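Local coordinates for putative hydrolase (Acinetobacter sp. NBRC 100985, PDB 4XUK), which probably hydrolyses organophosphates and lactones at a two-zinc centre, as a phosphotriesterase and lactonase of the metallo-beta-lactamase superfamily, at residues 127-132 with 176-181; 101-106 with 184-189. The protein carries 2 engineered substitutions. All blocks are in the same frame, centred on the assembly; numbering follows the deposited sequence.

Both contacts lie on the same flank of the chain, their centres about 8 Å apart, and they share one sheet. Interaction 1 lies within that sheet, joining strand 129-133 to the outermost strand 177-180 through backbone hydrogen bonds, and is only partly buried. Interaction 2 is a buried contact between sheets: strand 103-105, the other neighbour of 129-133, meets the 186-189 turn of the second sheet through apolar side chains and one amide-hydroxyl bond. Tyr131 N and Ile104 O, 2.8 Å apart, probably form a hydrogen bond between the two sites, and Tyr180 packs on Ile186. Along the chain, interaction 1 is nested inside the loop closed by 101-106 and 184-189.

Interaction 1: 127-132 with 176-181; sequences NATVYV and RFKTYK
Lys178 lays its CB over a face of the Tyr131 ring, 4.1 Å from the ring centroid, a CH-pi contact between neighbours in a parallel strand pair. The backbone ladder alternates from strand to strand: Val130 N to Arg176 O, Lys178 N to Val130 O (2.7 Å), Val132 N to Lys178 O and a longer Tyr180 N to Val132 O. On the sheet face opposite Tyr131, the Phe177 ring crosses Val130 and Val132 obliquely. Its CD1 meets Val130 CG1 at 3.8 Å and its CZ meets Val132 CG1 at 3.7 Å; Ile168 and Gln172 of helix 151-173 also touch this ring. At the start of the pair, Arg176 bends at chi2 and chi3 and turns its guanidinium back along 127-129, where NH1 makes a weak hydrogen bond to Asn127 O (3.0 Å, 133° at the hydrogen). Tyr180, its CG between backbone N and carbonyl carbon (chi1 61°), lays CE2 against Val132 C at 3.3 Å, with Tyr131 CB at the ring edge, while its hydroxyl bonds to that of Tyr204. Helices 134-141 and 151-173 link the parallel neighbours in a beta-alpha-beta crossover, at the edge of one sheet of the metallo-beta-lactamase fold.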
loop_
_atom_site.group_PDB
_atom_site.type_symbol
_atom_site.label_atom_id
_atom_site.label_comp_id
_atom_site.label_asym_id
_atom_site.label_seq_id
_atom_site.Cartn_x
_atom_site.Cartn_y
_atom_site.Cartn_z
ATOM N N ASN A 127 -13.921 -28.726 0.822
ATOM C CA ASN A 127 -13.970 -29.119 2.230
ATOM C C ASN A 127 -14.516 -28.039 3.161
ATOM O O ASN A 127 -14.439 -28.158 4.386
ATOM C CB ASN A 127 -12.581 -29.540 2.688
ATOM C CG ASN A 127 -12.045 -30.684 1.874
ATOM O OD1 ASN A 127 -12.753 -31.657 1.633
ATOM N ND2 ASN A 127 -10.810 -30.563 1.410
ATOM N N ALA A 128 -15.082 -26.994 2.574
ATOM C CA ALA A 128 -15.503 -25.838 3.347
ATOM C C ALA A 128 -17.001 -25.814 3.595
ATOM O O ALA A 128 -17.808 -26.182 2.726
ATOM C CB ALA A 128 -15.089 -24.551 2.638
ATOM N N THR A 129 -17.378 -25.352 4.775
ATOM C CA THR A 129 -18.758 -24.961 4.959
ATOM C C THR A 129 -18.896 -23.443 5.038
ATOM O O THR A 129 -18.074 -22.727 5.646
ATOM C CB THR A 129 -19.467 -25.747 6.096
ATOM O OG1 THR A 129 -20.284 -24.877 6.900
ATOM C CG2 THR A 129 -18.474 -26.465 6.920
ATOM N N VAL A 130 -19.935 -22.980 4.359
ATOM C CA VAL A 130 -20.182 -21.573 4.122
ATOM C C VAL A 130 -21.234 -21.089 5.115
ATOM O O VAL A 130 -22.280 -21.747 5.299
ATOM C CB VAL A 130 -20.676 -21.372 2.672
ATOM C CG1 VAL A 130 -21.080 -19.934 2.429
ATOM C CG2 VAL A 130 -19.601 -21.813 1.677
ATOM N N TYR A 131 -20.935 -19.966 5.771
ATOM C CA TYR A 131 -21.851 -19.321 6.720
ATOM C C TYR A 131 -22.220 -17.916 6.273
ATOM O O TYR A 131 -21.374 -17.170 5.760
ATOM C CB TYR A 131 -21.189 -19.152 8.084
ATOM C CG TYR A 131 -20.966 -20.419 8.856
ATOM C CD1 TYR A 131 -19.886 -21.246 8.578
ATOM C CD2 TYR A 131 -21.818 -20.767 9.891
ATOM C CE1 TYR A 131 -19.677 -22.415 9.307
ATOM C CE2 TYR A 131 -21.620 -21.929 10.620
ATOM C CZ TYR A 131 -20.547 -22.739 10.327
ATOM O OH TYR A 131 -20.359 -23.889 11.060
ATOM N N VAL A 132 -23.465 -17.536 6.530
ATOM C CA VAL A 132 -23.914 -16.161 6.318
ATOM C C VAL A 132 -25.045 -15.947 7.332
ATOM O O VAL A 132 -25.607 -16.927 7.849
ATOM C CB VAL A 132 -24.397 -15.971 4.860
ATOM C CG1 VAL A 132 -25.706 -16.738 4.635
ATOM C CG2 VAL A 132 -24.531 -14.492 4.506
ATOM N N ARG A 176 -23.551 -28.084 3.443
ATOM C CA ARG A 176 -22.492 -27.199 3.912
ATOM C C ARG A 176 -22.738 -25.705 3.645
ATOM O O ARG A 176 -21.829 -24.925 3.491
ATOM C CB ARG A 176 -21.137 -27.632 3.377
ATOM C CG ARG A 176 -20.815 -29.085 3.589
ATOM C CD ARG A 176 -19.990 -29.300 4.817
ATOM N NE ARG A 176 -18.821 -29.990 4.422
ATOM C CZ ARG A 176 -17.570 -29.720 4.734
ATOM N NH1 ARG A 176 -17.177 -28.746 5.513
ATOM N NH2 ARG A 176 -16.704 -30.481 4.207
ATOM N N PHE A 177 -23.995 -25.334 3.606
ATOM C CA PHE A 177 -24.368 -23.922 3.612
ATOM C C PHE A 177 -25.199 -23.679 4.864
ATOM O O PHE A 177 -26.281 -24.260 5.031
ATOM C CB PHE A 177 -25.163 -23.572 2.359
ATOM C CG PHE A 177 -25.599 -22.138 2.304
ATOM C CD1 PHE A 177 -24.701 -21.144 1.946
ATOM C CD2 PHE A 177 -26.903 -21.787 2.615
ATOM C CE1 PHE A 177 -25.105 -19.818 1.895
ATOM C CE2 PHE A 177 -27.308 -20.471 2.571
ATOM C CZ PHE A 177 -26.412 -19.490 2.210
ATOM N N LYS A 178 -24.694 -22.822 5.742
ATOM C CA LYS A 178 -25.256 -22.681 7.074
ATOM C C LYS A 178 -25.618 -21.225 7.322
ATOM O O LYS A 178 -25.010 -20.320 6.742
ATOM C CB LYS A 178 -24.229 -23.123 8.118
ATOM C CG LYS A 178 -23.640 -24.506 7.896
ATOM C CD LYS A 178 -24.705 -25.582 8.029
ATOM C CE LYS A 178 -24.092 -26.974 8.074
ATOM N NZ LYS A 178 -25.138 -28.000 8.359
ATOM N N THR A 179 -26.608 -20.995 8.178
ATOM C CA THR A 179 -26.880 -19.640 8.651
ATOM C C THR A 179 -26.674 -19.553 10.161
ATOM O O THR A 179 -26.665 -20.578 10.850
ATOM C CB THR A 179 -28.285 -19.141 8.248
ATOM O OG1 THR A 179 -29.292 -19.893 8.929
ATOM C CG2 THR A 179 -28.483 -19.285 6.742
ATOM N N TYR A 180 -26.480 -18.334 10.665
ATOM C CA TYR A 180 -26.248 -18.123 12.095
ATOM C C TYR A 180 -27.081 -16.959 12.615
ATOM O O TYR A 180 -27.639 -16.175 11.835
ATOM C CB TYR A 180 -24.763 -17.858 12.393
ATOM C CG TYR A 180 -24.222 -16.621 11.706
ATOM C CD1 TYR A 180 -24.484 -15.348 12.211
ATOM C CD2 TYR A 180 -23.460 -16.722 10.550
ATOM C CE1 TYR A 180 -24.010 -14.222 11.583
ATOM C CE2 TYR A 180 -22.969 -15.591 9.913
ATOM C CZ TYR A 180 -23.250 -14.349 10.438
ATOM O OH TYR A 180 -22.779 -13.212 9.816
ATOM N N LYS A 181 -27.100 -16.801 13.915
ATOM C CA LYS A 181 -27.754 -15.683 14.543
ATOM C C LYS A 181 -26.787 -14.894 15.403
ATOM O O LYS A 181 -25.790 -15.396 15.795
ATOM C CB LYS A 181 -28.904 -16.200 15.389
ATOM C CG LYS A 181 -30.147 -16.439 14.600
ATOM C CD LYS A 181 -30.605 -15.168 13.859
ATOM C CE LYS A 181 -30.444 -13.896 14.702
ATOM N NZ LYS A 181 -29.585 -12.881 14.067
HETATM O O HOH W 1 -14.512 -31.714 4.500
#

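Interaction 2: 101-106 with 184-189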
loop_
_atom_site.group_PDB
_atom_site.type_symbol
_atom_site.label_atom_id
_atom_site.label_comp_id
_atom_site.label_asym_id
_atom_site.label_seq_id
_atom_site.Cartn_x
_atom_site.Cartn_y
_atom_site.Cartn_z
ATOM N N VAL A 101 -9.210 -24.810 2.823
ATOM C CA VAL A 101 -10.263 -23.968 3.391
ATOM C C VAL A 101 -11.372 -24.831 4.014
ATOM O O VAL A 101 -12.042 -25.610 3.321
ATOM C CB VAL A 101 -10.846 -23.008 2.349
ATOM C CG1 VAL A 101 -11.916 -22.119 2.988
ATOM C CG2 VAL A 101 -9.719 -22.152 1.737
ATOM N N ASP A 102 -11.508 -24.697 5.326
ATOM C CA ASP A 102 -12.454 -25.400 6.212
ATOM C C ASP A 102 -13.796 -24.668 6.414
ATOM O O ASP A 102 -14.796 -25.266 6.614
ATOM C CB ASP A 102 -11.901 -25.506 7.648
ATOM C CG ASP A 102 -10.577 -26.075 7.706
ATOM O OD1 ASP A 102 -10.385 -27.160 7.205
ATOM O OD2 ASP A 102 -9.701 -25.438 8.219
ATOM N N THR A 103 -13.719 -23.351 6.452
ATOM C CA THR A 103 -14.822 -22.469 6.722
ATOM C C THR A 103 -14.793 -21.202 5.846
ATOM O O THR A 103 -13.764 -20.608 5.627
ATOM C CB THR A 103 -14.845 -22.031 8.176
ATOM O OG1 THR A 103 -14.727 -23.134 9.019
ATOM C CG2 THR A 103 -16.097 -21.264 8.499
ATOM N N ILE A 104 -15.962 -20.806 5.388
ATOM C CA ILE A 104 -16.103 -19.558 4.651
ATOM C C ILE A 104 -17.156 -18.707 5.357
ATOM O O ILE A 104 -18.281 -19.154 5.560
ATOM C CB ILE A 104 -16.519 -19.818 3.180
ATOM C CG1 ILE A 104 -15.427 -20.620 2.457
ATOM C CG2 ILE A 104 -16.839 -18.501 2.453
ATOM C CD1 ILE A 104 -15.762 -21.019 1.029
ATOM N N LEU A 105 -16.770 -17.499 5.760
ATOM C CA LEU A 105 -17.714 -16.548 6.345
ATOM C C LEU A 105 -18.039 -15.470 5.315
ATOM O O LEU A 105 -17.140 -14.850 4.728
ATOM C CB LEU A 105 -17.144 -15.903 7.610
ATOM C CG LEU A 105 -16.617 -16.844 8.687
ATOM C CD1 LEU A 105 -15.990 -16.064 9.834
ATOM C CD2 LEU A 105 -17.675 -17.818 9.175
ATOM N N LEU A 106 -19.326 -15.254 5.095
ATOM C CA LEU A 106 -19.771 -14.242 4.146
ATOM C C LEU A 106 -20.315 -13.036 4.901
ATOM O O LEU A 106 -21.186 -13.179 5.756
ATOM C CB LEU A 106 -20.859 -14.827 3.231
ATOM C CG LEU A 106 -20.384 -16.001 2.367
ATOM C CD1 LEU A 106 -21.508 -16.532 1.508
ATOM C CD2 LEU A 106 -19.174 -15.618 1.499
ATOM N N ASP A 184 -23.786 -15.943 18.041
ATOM C CA ASP A 184 -23.100 -17.118 17.551
ATOM C C ASP A 184 -21.603 -16.837 17.367
ATOM O O ASP A 184 -21.225 -15.805 16.914
ATOM C CB ASP A 184 -23.735 -17.663 16.272
ATOM C CG ASP A 184 -24.964 -18.469 16.520
ATOM O OD1 ASP A 184 -25.359 -18.599 17.676
ATOM O OD2 ASP A 184 -25.571 -18.978 15.563
ATOM N N ASP A 185 -20.765 -17.721 17.839
ATOM C CA ASP A 185 -19.339 -17.655 17.550
ATOM C C ASP A 185 -19.048 -18.766 16.555
ATOM O O ASP A 185 -19.526 -19.887 16.727
ATOM C CB ASP A 185 -18.521 -17.890 18.819
ATOM C CG ASP A 185 -18.225 -16.610 19.588
ATOM O OD1 ASP A 185 -18.918 -15.585 19.391
ATOM O OD2 ASP A 185 -17.289 -16.639 20.418
ATOM N N ILE A 186 -18.282 -18.461 15.512
ATOM C CA ILE A 186 -17.908 -19.469 14.525
ATOM C C ILE A 186 -16.401 -19.489 14.358
ATOM O O ILE A 186 -15.821 -18.489 13.931
ATOM C CB ILE A 186 -18.534 -19.163 13.158
ATOM C CG1 ILE A 186 -20.042 -18.969 13.303
ATOM C CG2 ILE A 186 -18.187 -20.267 12.151
ATOM C CD1 ILE A 186 -20.670 -18.175 12.193
ATOM N N GLN A 187 -15.782 -20.623 14.694
ATOM C CA GLN A 187 -14.332 -20.806 14.572
ATOM C C GLN A 187 -13.559 -19.755 15.353
ATOM O O GLN A 187 -12.468 -19.340 14.945
ATOM C CB GLN A 187 -13.899 -20.766 13.102
ATOM C CG GLN A 187 -14.366 -21.956 12.269
ATOM C CD GLN A 187 -13.428 -23.150 12.382
ATOM O OE1 GLN A 187 -12.801 -23.370 13.421
ATOM N NE2 GLN A 187 -13.338 -23.932 11.311
ATOM N N GLY A 188 -14.135 -19.312 16.466
ATOM C CA GLY A 188 -13.499 -18.309 17.298
ATOM C C GLY A 188 -13.764 -16.890 16.834
ATOM O O GLY A 188 -13.308 -15.937 17.468
ATOM N N PHE A 189 -14.491 -16.745 15.727
ATOM C CA PHE A 189 -14.884 -15.423 15.254
ATOM C C PHE A 189 -16.187 -14.999 15.907
ATOM O O PHE A 189 -17.103 -15.812 16.067
ATOM C CB PHE A 189 -15.052 -15.401 13.726
ATOM C CG PHE A 189 -13.755 -15.522 12.967
ATOM C CD1 PHE A 189 -13.117 -16.756 12.837
ATOM C CD2 PHE A 189 -13.178 -14.406 12.382
ATOM C CE1 PHE A 189 -11.922 -16.871 12.130
ATOM C CE2 PHE A 189 -11.994 -14.510 11.678
ATOM C CZ PHE A 189 -11.358 -15.743 11.553
#
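Gln187 NE2 donates a hydrogen bond of 2.8 Å to Thr103 OG1, almost straight at 173°, with OG1 close to the amide plane. The glutamine CG, anti to the carbonyl carbon, lies 3.5 Å from Thr103 OG1, and the bend at chi2 (-85°) swings the amide back to the same hydroxyl. The other end of the amide, OE1, has a weak hydrogen bond to Ser68 OG, so partners at both ends would restrain its rotation. Beside this polar link the contact becomes apolar. Leu105 is its centre and uses its two methyls separately. CD1 sits over a face of the Phe189 ring, off centre toward CG, in a CH-pi contact 4.2 Å from the ring centroid and 24° from the normal. CD2 instead reaches Ile186 CG2 at 3.9 Å, the two side chains running past one another in opposite directions. Ile186 holds CG2 anti to its own backbone N, which directs this branch at the leucine, and the same methyl lies close to Thr103 CG2.

The three residues from the second segment are presented together by a type I' turn from Ile186 to Phe189. Ile186 and Phe189 are paired by two backbone hydrogen bonds, N to O in each direction, as in a two-residue beta hairpin. Gln187 and Gly188 occupy the corner with positive phi, as this turn type requires.

Strand 103-105 runs between strands 69-72 and 129-133 in its own sheet, and both contribute to the surroundings: Ile70 touches Leu105 and Phe189, while Tyr131 touches Thr103, Leu105 and Ile186. From the second sheet, strand 202-208 adds Tyr204 against Leu105 and Leu206 against Phe189, so the hairpin 185-193 packs its beginning across the interface between the two sheets of the metallo-beta-lactamase sandwich.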